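Local structure of protein-glutamine gamma-glutamyltransferase (Pseudomonas aeruginosa PAO1, 6G4H) at residues Met41-Ile46 and Phe242-Ala247; Leu163-Ile168 and Gln297-Val302; Thr35-Ser40 and Gln118-Ala123. The protein catalyses the joining of protein glutamine and lysine side chains into isopeptide cross-links, in vitro at least, through its periplasmic transglutaminase domain, and is critical for bacterial viability. One frame throughout, in Å; residues are numbered along the deposited sequence.

How the interactions relate
Interaction 1 is the buried one: the helix starts at Pro43 and Cys243 pack together through apolar side chains and rings beside the putative nucleophile. Interactions 2 and 3 are partly buried; interaction 2 relies on polar bonds, interaction 3 on packing with water-bridged polar groups. In 2, a backbone bond, a tryptophan N-H and an arginine tie a turn to strand 298-302; in 3, a loop packs against Trp120 and two waters span the polar rim. Interactions 1 and 3 adjoin in sequence, so 35-46 runs from strand 120-124 to the helix that begins with the likely nucleophile, Cys243. Interactions 1 and 2 lie on opposite sides of the chain's centre, and both join the N-terminal region to the transglutaminase core.

Interaction 1. Residues Met41-Ile46 and Phe242-Ala247; sequences MAPGDI and FCAHYA. With EMC (ethyl mercury ion), chain F.
Phe242 and Cys243 both carry their first side-chain atom between the backbone N and the carbonyl carbon (chi1 53° and 64°), which sets the phenyl ring edge against Pro43 and the sulfur beside Ile46 CG2. The ring meets helix 43-50 with its edge: Pro43 O lies near the ring plane, 3.2 Å from Phe242 CZ, and Ile46 CB also sits at the rim. Pro43 fills the angle between two rings. Its CB touches Phe242 CZ at 3.6 Å, while its CG lies over one face of the His245 imidazole, 4.0 Å from the ring centroid, a CH-pi contact. Between the two helix starts Ala244 acts as a small plug: its CB packs on Pro43 CA and, at 3.9 Å, on Met41 CE, the methyl beyond the bend at chi3 of Met41. On helix 43-50 the carboxylate of Asp45 folds back over the helix start, taking the N-H of Ala42 on OD2 at 3.0 Å with its anti lone pair, and reaches Arg85 in a salt bridge. Cys243, the nucleophile by similarity, begins its helix close to His287 and Asp303. The mercury of the ethyl mercury ion is bound by Cys243 SG at 2.3 Å. Ile46 CG2 gives the sulfur an apolar neighbour on this side, no hydrogen bond joins the two segments, and the bound mercury is consistent with a sulfur that a small reagent can reach.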
loop_
_atom_site.group_PDB
_atom_site.type_symbol
_atom_site.label_atom_id
_atom_site.label_comp_id
_atom_site.label_asym_id
_atom_site.label_seq_id
_atom_site.Cartn_x
_atom_site.Cartn_y
_atom_site.Cartn_z
ATOM N N MET A 41 3.360 -5.085 -9.820
ATOM C CA MET A 41 3.236 -6.056 -8.751
ATOM C C MET A 41 2.300 -7.102 -9.268
ATOM O O MET A 41 1.156 -6.801 -9.652
ATOM C CB MET A 41 2.616 -5.458 -7.482
ATOM C CG MET A 41 2.300 -6.501 -6.418
ATOM S SD MET A 41 1.344 -5.848 -5.034
ATOM C CE MET A 41 -0.358 -6.121 -5.582
ATOM N N ALA A 42 2.800 -8.316 -9.303
ATOM C CA ALA A 42 1.953 -9.478 -9.253
ATOM C C ALA A 42 2.395 -10.184 -7.969
ATOM O O ALA A 42 3.523 -9.995 -7.509
ATOM C CB ALA A 42 2.192 -10.361 -10.473
ATOM N N PRO A 43 1.524 -11.017 -7.400
ATOM C CA PRO A 43 1.870 -11.702 -6.149
ATOM C C PRO A 43 3.226 -12.421 -6.153
ATOM O O PRO A 43 3.938 -12.406 -5.170
ATOM C CB PRO A 43 0.714 -12.700 -5.972
ATOM C CG PRO A 43 -0.441 -12.026 -6.681
ATOM C CD PRO A 43 0.190 -11.404 -7.894
ATOM N N GLY A 44 3.575 -13.073 -7.243
ATOM C CA GLY A 44 4.836 -13.777 -7.338
ATOM C C GLY A 44 6.072 -12.930 -7.009
ATOM O O GLY A 44 7.082 -13.444 -6.477
ATOM N N ASP A 45 6.009 -11.644 -7.320
ATOM C CA ASP A 45 7.142 -10.734 -7.085
ATOM C C ASP A 45 7.273 -10.474 -5.599
ATOM O O ASP A 45 8.383 -10.482 -5.050
ATOM C CB ASP A 45 6.892 -9.416 -7.808
ATOM C CG ASP A 45 6.671 -9.620 -9.319
ATOM O OD1 ASP A 45 7.592 -10.194 -9.950
ATOM O OD2 ASP A 45 5.588 -9.238 -9.846
ATOM N N ILE A 46 6.130 -10.315 -4.949
ATOM C CA ILE A 46 6.140 -10.073 -3.507
ATOM C C ILE A 46 6.635 -11.308 -2.792
ATOM O O ILE A 46 7.393 -11.191 -1.842
ATOM C CB ILE A 46 4.757 -9.636 -2.974
ATOM C CG1 ILE A 46 4.395 -8.271 -3.578
ATOM C CG2 ILE A 46 4.739 -9.523 -1.447
ATOM C CD1 ILE A 46 5.059 -7.096 -2.893
ATOM N N PHE A 242 -1.808 -14.161 0.003
ATOM C CA PHE A 242 -1.056 -13.319 0.908
ATOM C C PHE A 242 -1.338 -11.822 0.617
ATOM O O PHE A 242 -2.341 -11.479 -0.056
ATOM C CB PHE A 242 0.428 -13.769 0.932
ATOM C CG PHE A 242 1.068 -13.855 -0.408
ATOM C CD1 PHE A 242 1.583 -12.734 -0.993
ATOM C CD2 PHE A 242 1.132 -15.081 -1.120
ATOM C CE1 PHE A 242 2.164 -12.809 -2.240
ATOM C CE2 PHE A 242 1.754 -15.156 -2.343
ATOM C CZ PHE A 242 2.240 -14.007 -2.933
ATOM N N CYS A 243 -0.566 -10.913 1.212
ATOM C CA CYS A 243 -0.943 -9.518 1.216
ATOM C C CYS A 243 -1.320 -8.978 -0.176
ATOM O O CYS A 243 -2.254 -8.210 -0.301
ATOM C CB CYS A 243 0.153 -8.658 1.828
ATOM S SG CYS A 243 1.672 -8.692 0.894
ATOM N N ALA A 244 -0.626 -9.409 -1.201
ATOM C CA ALA A 244 -0.876 -8.900 -2.534
ATOM C C ALA A 244 -2.263 -9.296 -3.063
ATOM O O ALA A 244 -2.904 -8.515 -3.755
ATOM C CB ALA A 244 0.175 -9.416 -3.497
ATOM N N HIS A 245 -2.692 -10.519 -2.761
ATOM C CA HIS A 245 -4.037 -10.976 -3.149
ATOM C C HIS A 245 -5.115 -10.160 -2.471
ATOM O O HIS A 245 -6.081 -9.725 -3.114
ATOM C CB HIS A 245 -4.257 -12.474 -2.790
ATOM C CG HIS A 245 -3.301 -13.389 -3.459
ATOM N ND1 HIS A 245 -2.016 -13.604 -2.984
ATOM C CD2 HIS A 245 -3.424 -14.131 -4.584
ATOM C CE1 HIS A 245 -1.398 -14.448 -3.793
ATOM N NE2 HIS A 245 -2.227 -14.786 -4.768
ATOM N N TYR A 246 -4.999 -10.014 -1.159
ATOM C CA TYR A 246 -5.986 -9.271 -0.394
ATOM C C TYR A 246 -6.038 -7.786 -0.824
ATOM O O TYR A 246 -7.140 -7.215 -1.018
ATOM C CB TYR A 246 -5.745 -9.383 1.126
ATOM C CG TYR A 246 -6.051 -10.783 1.638
ATOM C CD1 TYR A 246 -7.320 -11.127 1.986
ATOM C CD2 TYR A 246 -5.074 -11.764 1.700
ATOM C CE1 TYR A 246 -7.642 -12.396 2.433
ATOM C CE2 TYR A 246 -5.386 -13.052 2.132
ATOM C CZ TYR A 246 -6.676 -13.354 2.499
ATOM O OH TYR A 246 -7.005 -14.615 2.913
ATOM N N ALA A 247 -4.864 -7.177 -0.948
ATOM C CA ALA A 247 -4.810 -5.765 -1.336
ATOM C C ALA A 247 -5.400 -5.554 -2.751
ATOM O O ALA A 247 -6.220 -4.637 -2.959
ATOM C CB ALA A 247 -3.373 -5.226 -1.243
HETATM HG HG EMC F . 3.249 -10.191 1.750
HETATM C C1 EMC F . 4.596 -12.052 1.805
HETATM C C2 EMC F . 5.921 -11.701 1.308
#

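Interaction 2. Residues Leu163-Ile168 and Gln297-Val302; sequences LRESSI and QGWLSV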
loop_
_atom_site.group_PDB
_atom_site.type_symbol
_atom_site.label_atom_id
_atom_site.label_comp_id
_atom_site.label_asym_id
_atom_site.label_seq_id
_atom_site.Cartn_x
_atom_site.Cartn_y
_atom_site.Cartn_z
ATOM N N LEU A 163 -4.332 15.134 6.612
ATOM C CA LEU A 163 -5.513 15.131 5.757
ATOM C C LEU A 163 -5.063 15.148 4.292
ATOM O O LEU A 163 -4.309 15.991 3.895
ATOM C CB LEU A 163 -6.410 16.320 6.089
ATOM C CG LEU A 163 -7.705 16.463 5.283
ATOM C CD1 LEU A 163 -8.631 15.301 5.514
ATOM C CD2 LEU A 163 -8.356 17.770 5.725
ATOM N N ARG A 164 -5.434 14.131 3.538
ATOM C CA ARG A 164 -4.946 13.988 2.175
ATOM C C ARG A 164 -6.072 14.193 1.133
ATOM O O ARG A 164 -6.982 13.369 1.039
ATOM C CB ARG A 164 -4.368 12.580 2.002
ATOM C CG ARG A 164 -3.120 12.359 2.865
ATOM C CD ARG A 164 -2.445 11.076 2.462
ATOM N NE ARG A 164 -3.165 9.888 2.942
ATOM C CZ ARG A 164 -3.140 8.736 2.311
ATOM N NH1 ARG A 164 -2.453 8.647 1.164
ATOM N NH2 ARG A 164 -3.783 7.678 2.823
ATOM N N GLU A 165 -5.959 15.258 0.364
ATOM C CA GLU A 165 -6.913 15.561 -0.679
ATOM C C GLU A 165 -8.391 15.600 -0.289
ATOM O O GLU A 165 -9.210 14.937 -0.904
ATOM C CB GLU A 165 -6.692 14.657 -1.900
ATOM C CG GLU A 165 -5.492 15.068 -2.740
ATOM C CD GLU A 165 -5.375 14.311 -4.050
ATOM O OE1 GLU A 165 -5.367 13.067 -4.020
ATOM O OE2 GLU A 165 -5.280 14.963 -5.107
ATOM N N SER A 166 -8.736 16.387 0.722
ATOM C CA SER A 166 -10.154 16.569 1.034
ATOM C C SER A 166 -10.924 17.006 -0.226
ATOM O O SER A 166 -12.047 16.612 -0.404
ATOM C CB SER A 166 -10.415 17.571 2.164
ATOM O OG SER A 166 -9.697 18.747 1.942
ATOM N N SER A 167 -10.280 17.779 -1.088
ATOM C CA SER A 167 -10.645 17.896 -2.510
ATOM C C SER A 167 -9.537 17.236 -3.322
ATOM O O SER A 167 -8.354 17.379 -2.977
ATOM C CB SER A 167 -10.687 19.377 -2.920
ATOM O OG SER A 167 -11.746 19.970 -2.223
ATOM N N ILE A 168 -9.920 16.534 -4.376
ATOM C CA ILE A 168 -8.988 15.716 -5.145
ATOM C C ILE A 168 -8.761 16.279 -6.539
ATOM O O ILE A 168 -9.679 16.861 -7.182
ATOM C CB ILE A 168 -9.514 14.273 -5.216
ATOM C CG1 ILE A 168 -8.446 13.319 -5.722
ATOM C CG2 ILE A 168 -10.849 14.214 -5.973
ATOM C CD1 ILE A 168 -8.854 11.848 -5.619
ATOM N N GLN A 297 -13.175 13.647 3.824
ATOM C CA GLN A 297 -12.247 12.822 4.583
ATOM C C GLN A 297 -10.932 12.573 3.841
ATOM O O GLN A 297 -9.881 12.328 4.468
ATOM C CB GLN A 297 -12.919 11.522 4.997
ATOM C CG GLN A 297 -14.034 11.762 6.021
ATOM C CD GLN A 297 -14.666 10.488 6.492
ATOM O OE1 GLN A 297 -15.803 10.193 6.129
ATOM N NE2 GLN A 297 -13.925 9.700 7.301
ATOM N N GLY A 298 -10.980 12.638 2.525
ATOM C CA GLY A 298 -9.823 12.393 1.670
ATOM C C GLY A 298 -9.440 10.928 1.602
ATOM O O GLY A 298 -10.305 10.037 1.703
ATOM N N TRP A 299 -8.126 10.675 1.411
ATOM C CA TRP A 299 -7.606 9.313 1.311
ATOM C C TRP A 299 -7.443 8.708 2.701
ATOM O O TRP A 299 -6.895 9.352 3.606
ATOM C CB TRP A 299 -6.241 9.278 0.625
ATOM C CG TRP A 299 -6.307 9.601 -0.827
ATOM C CD1 TRP A 299 -6.056 10.799 -1.427
ATOM C CD2 TRP A 299 -6.611 8.688 -1.859
ATOM N NE1 TRP A 299 -6.177 10.680 -2.789
ATOM C CE2 TRP A 299 -6.515 9.391 -3.087
ATOM C CE3 TRP A 299 -6.913 7.340 -1.874
ATOM C CZ2 TRP A 299 -6.773 8.791 -4.309
ATOM C CZ3 TRP A 299 -7.130 6.724 -3.100
ATOM C CH2 TRP A 299 -7.070 7.483 -4.309
ATOM N N LEU A 300 -7.920 7.474 2.841
ATOM C CA LEU A 300 -7.781 6.689 4.059
ATOM C C LEU A 300 -7.157 5.348 3.696
ATOM O O LEU A 300 -7.539 4.717 2.717
ATOM C CB LEU A 300 -9.152 6.491 4.731
ATOM C CG LEU A 300 -9.818 7.773 5.267
ATOM C CD1 LEU A 300 -11.192 7.467 5.823
ATOM C CD2 LEU A 300 -8.975 8.407 6.346
ATOM N N SER A 301 -6.161 4.946 4.485
ATOM C CA SER A 301 -5.454 3.711 4.307
ATOM C C SER A 301 -6.101 2.577 5.062
ATOM O O SER A 301 -6.613 2.759 6.165
ATOM C CB SER A 301 -4.000 3.913 4.829
ATOM O OG SER A 301 -3.267 4.712 3.901
ATOM N N VAL A 302 -6.012 1.383 4.509
ATOM C CA VAL A 302 -6.600 0.208 5.121
ATOM C C VAL A 302 -5.783 -1.007 4.720
ATOM O O VAL A 302 -5.298 -1.102 3.568
ATOM C CB VAL A 302 -8.100 0.094 4.743
ATOM C CG1 VAL A 302 -8.286 -0.008 3.254
ATOM C CG2 VAL A 302 -8.762 -1.082 5.390
HETATM O O HOH W 1 -7.226 11.898 4.493
HETATM O O HOH W 2 -4.732 8.447 5.234
#
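Where the turn after strand 163-164 meets the start of strand 298-302, Trp299 N donates to Arg164 O at 3.0 Å, in the carbonyl plane, and Gly298 CA brings a C-H to the same oxygen, an approach possible because Gly298 has no CB, at a positive phi (73°) that itself suits glycine. Arg164 then folds over the strand: the bend at its chi3 lays one guanidinium face on Trp299 CB, with Arg164 CZ 3.6 Å from that carbon. NH1 makes salt bridges with Glu291 and Asp125, while NH2 donates a hydrogen bond to a water that itself donates to Trp299 O. A second water takes the N-H of Arg164 and donates to both Gln297 O and Trp299 O. Strand 298-302 pairs antiparallel with strand 286-294 in the beta structure of the transglutaminase core; its far end runs straight into Asp303, and the neighbouring strand carries His287, both catalytic by similarity. On the indole side, Glu165 lies alongside Trp299, its carboxylate nearly coplanar with the ring (16°). Glu165 OE1 accepts the hydrogen bond of Trp299 NE1 at 2.8 Å through its anti lone pair, while OE2 accepts that of Asp169 N. Ile168 CD1 reaches the six-membered ring at Trp299 CZ2, 3.9 Å away, crossing the indole at about a right angle.

Interaction 3. Residues Thr35-Ser40 and Gln118-Ala123; sequences TGLSES and QPWLFA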
loop_
_atom_site.group_PDB
_atom_site.type_symbol
_atom_site.label_atom_id
_atom_site.label_comp_id
_atom_site.label_asym_id
_atom_site.label_seq_id
_atom_site.Cartn_x
_atom_site.Cartn_y
_atom_site.Cartn_z
ATOM N N THR A 35 15.080 -8.245 -6.550
ATOM C CA THR A 35 16.123 -7.471 -5.767
ATOM C C THR A 35 15.524 -6.280 -4.968
ATOM O O THR A 35 16.191 -5.691 -4.137
ATOM C CB THR A 35 17.247 -6.935 -6.705
ATOM O OG1 THR A 35 18.253 -6.307 -5.935
ATOM C CG2 THR A 35 16.752 -5.885 -7.697
ATOM N N GLY A 36 14.310 -5.863 -5.313
ATOM C CA GLY A 36 13.627 -4.815 -4.603
ATOM C C GLY A 36 12.274 -4.715 -5.248
ATOM O O GLY A 36 11.898 -5.554 -6.088
ATOM N N LEU A 37 11.525 -3.723 -4.853
ATOM C CA LEU A 37 10.228 -3.473 -5.442
ATOM C C LEU A 37 10.372 -2.992 -6.882
ATOM O O LEU A 37 11.373 -2.378 -7.246
ATOM C CB LEU A 37 9.498 -2.413 -4.622
ATOM C CG LEU A 37 9.198 -2.828 -3.165
ATOM C CD1 LEU A 37 8.756 -1.564 -2.467
ATOM C CD2 LEU A 37 8.124 -3.871 -3.128
ATOM N N SER A 38 9.358 -3.199 -7.690
ATOM C CA SER A 38 9.383 -2.626 -9.012
ATOM C C SER A 38 8.064 -1.903 -9.278
ATOM O O SER A 38 7.195 -1.826 -8.415
ATOM C CB SER A 38 9.597 -3.729 -10.016
ATOM O OG SER A 38 8.476 -4.534 -10.040
ATOM N N GLU A 39 7.950 -1.370 -10.479
ATOM C CA GLU A 39 6.822 -0.561 -10.853
ATOM C C GLU A 39 5.532 -1.351 -10.989
ATOM O O GLU A 39 4.461 -0.753 -11.057
ATOM C CB GLU A 39 7.100 0.095 -12.208
ATOM C CG GLU A 39 7.952 1.299 -12.095
ATOM C CD GLU A 39 8.328 1.841 -13.481
ATOM O OE1 GLU A 39 7.874 1.275 -14.516
ATOM O OE2 GLU A 39 9.089 2.825 -13.526
ATOM N N SER A 40 5.658 -2.664 -11.119
ATOM C CA SER A 40 4.530 -3.552 -11.289
ATOM C C SER A 40 4.505 -4.535 -10.100
ATOM O O SER A 40 5.517 -4.779 -9.428
ATOM C CB SER A 40 4.690 -4.274 -12.636
ATOM O OG SER A 40 3.469 -4.381 -13.347
ATOM N N GLN A 118 15.941 2.200 -8.092
ATOM C CA GLN A 118 14.649 2.874 -8.350
ATOM C C GLN A 118 14.693 4.245 -7.693
ATOM O O GLN A 118 15.497 4.474 -6.776
ATOM C CB GLN A 118 13.498 2.046 -7.820
ATOM C CG GLN A 118 13.279 0.743 -8.582
ATOM C CD GLN A 118 12.729 0.927 -10.026
ATOM O OE1 GLN A 118 12.547 2.043 -10.544
ATOM N NE2 GLN A 118 12.442 -0.203 -10.663
ATOM N N PRO A 119 13.821 5.162 -8.138
ATOM C CA PRO A 119 13.915 6.518 -7.674
ATOM C C PRO A 119 12.957 6.850 -6.538
ATOM O O PRO A 119 12.784 7.999 -6.172
ATOM C CB PRO A 119 13.592 7.323 -8.921
ATOM C CG PRO A 119 12.599 6.482 -9.669
ATOM C CD PRO A 119 13.013 5.063 -9.379
ATOM N N TRP A 120 12.356 5.859 -5.941
ATOM C CA TRP A 120 11.478 6.152 -4.820
ATOM C C TRP A 120 12.192 5.969 -3.496
ATOM O O TRP A 120 12.983 5.047 -3.353
ATOM C CB TRP A 120 10.169 5.392 -4.874
ATOM C CG TRP A 120 10.251 3.995 -5.165
ATOM C CD1 TRP A 120 10.536 2.998 -4.276
ATOM C CD2 TRP A 120 9.977 3.365 -6.428
ATOM N NE1 TRP A 120 10.487 1.788 -4.915
ATOM C CE2 TRP A 120 10.163 1.987 -6.244
ATOM C CE3 TRP A 120 9.629 3.842 -7.706
ATOM C CZ2 TRP A 120 10.003 1.057 -7.271
ATOM C CZ3 TRP A 120 9.458 2.903 -8.740
ATOM C CH2 TRP A 120 9.646 1.539 -8.512
ATOM N N LEU A 121 11.874 6.855 -2.538
ATOM C CA LEU A 121 12.387 6.728 -1.151
ATOM C C LEU A 121 11.338 6.204 -0.215
ATOM O O LEU A 121 10.158 6.487 -0.360
ATOM C CB LEU A 121 12.883 8.080 -0.607
ATOM C CG LEU A 121 13.908 8.849 -1.479
ATOM C CD1 LEU A 121 14.442 10.034 -0.672
ATOM C CD2 LEU A 121 15.017 7.934 -1.925
ATOM N N PHE A 122 11.766 5.465 0.773
ATOM C CA PHE A 122 10.815 4.857 1.722
ATOM C C PHE A 122 10.535 5.802 2.877
ATOM O O PHE A 122 11.458 6.400 3.452
ATOM C CB PHE A 122 11.413 3.581 2.283
ATOM C CG PHE A 122 11.908 2.645 1.242
ATOM C CD1 PHE A 122 11.074 2.187 0.262
ATOM C CD2 PHE A 122 13.250 2.291 1.177
ATOM C CE1 PHE A 122 11.558 1.366 -0.761
ATOM C CE2 PHE A 122 13.728 1.448 0.186
ATOM C CZ PHE A 122 12.877 0.968 -0.777
ATOM N N ALA A 123 9.275 5.893 3.276
ATOM C CA ALA A 123 8.904 6.735 4.399
ATOM C C ALA A 123 7.473 6.480 4.836
ATOM O O ALA A 123 6.648 6.012 4.050
ATOM C CB ALA A 123 9.084 8.207 4.059
HETATM O O HOH W 3 13.177 -2.816 -9.525
HETATM O O HOH W 4 10.942 3.784 -11.911
#
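Apolar contact carries the inner part of this pair, where Leu37 approaches both Trp120 and Phe122. Leu37 CB lies 4.4 Å from Trp120 CZ2, and Leu37 CD1 lies at the same distance from Phe122 CE1. The indole owes its position to a chi1 of 47°, which places CG between the backbone N and the carbonyl carbon and sets the six-membered ring against the loop. Main-chain atoms bear on it too: Leu37 O sits at the ring edge, 3.7 Å from Trp120 CZ2, and the Ser38-Glu39 peptide comes up to Trp120 CH2, with Ser38 C at 3.9 Å. Farther out, the aliphatic CG of Glu39 meets Trp120 CH2 at 4.0 Å, leaving its carboxylate beyond the ring. Gln118 CB, from the same segment, lies over one face of the indole near its rim, and Ala75 and Leu76 of strand 72-81 touch the tryptophan as well. Polar links pass through water. One water donates to Leu37 O and accepts from Gln118 NE2, each at 2.9 Å. Another donates to Glu39 OE2 and to Gln118 OE1, so both ends of the Gln118 amide, whose chain bends at chi2, are engaged. The loop before strand 40-41 thus packs against Trp120 and Phe122 of strand 120-124. With no direct hydrogen bond between the segments, packing on Trp120 holds the buried side, and water joins the polar groups at the rim.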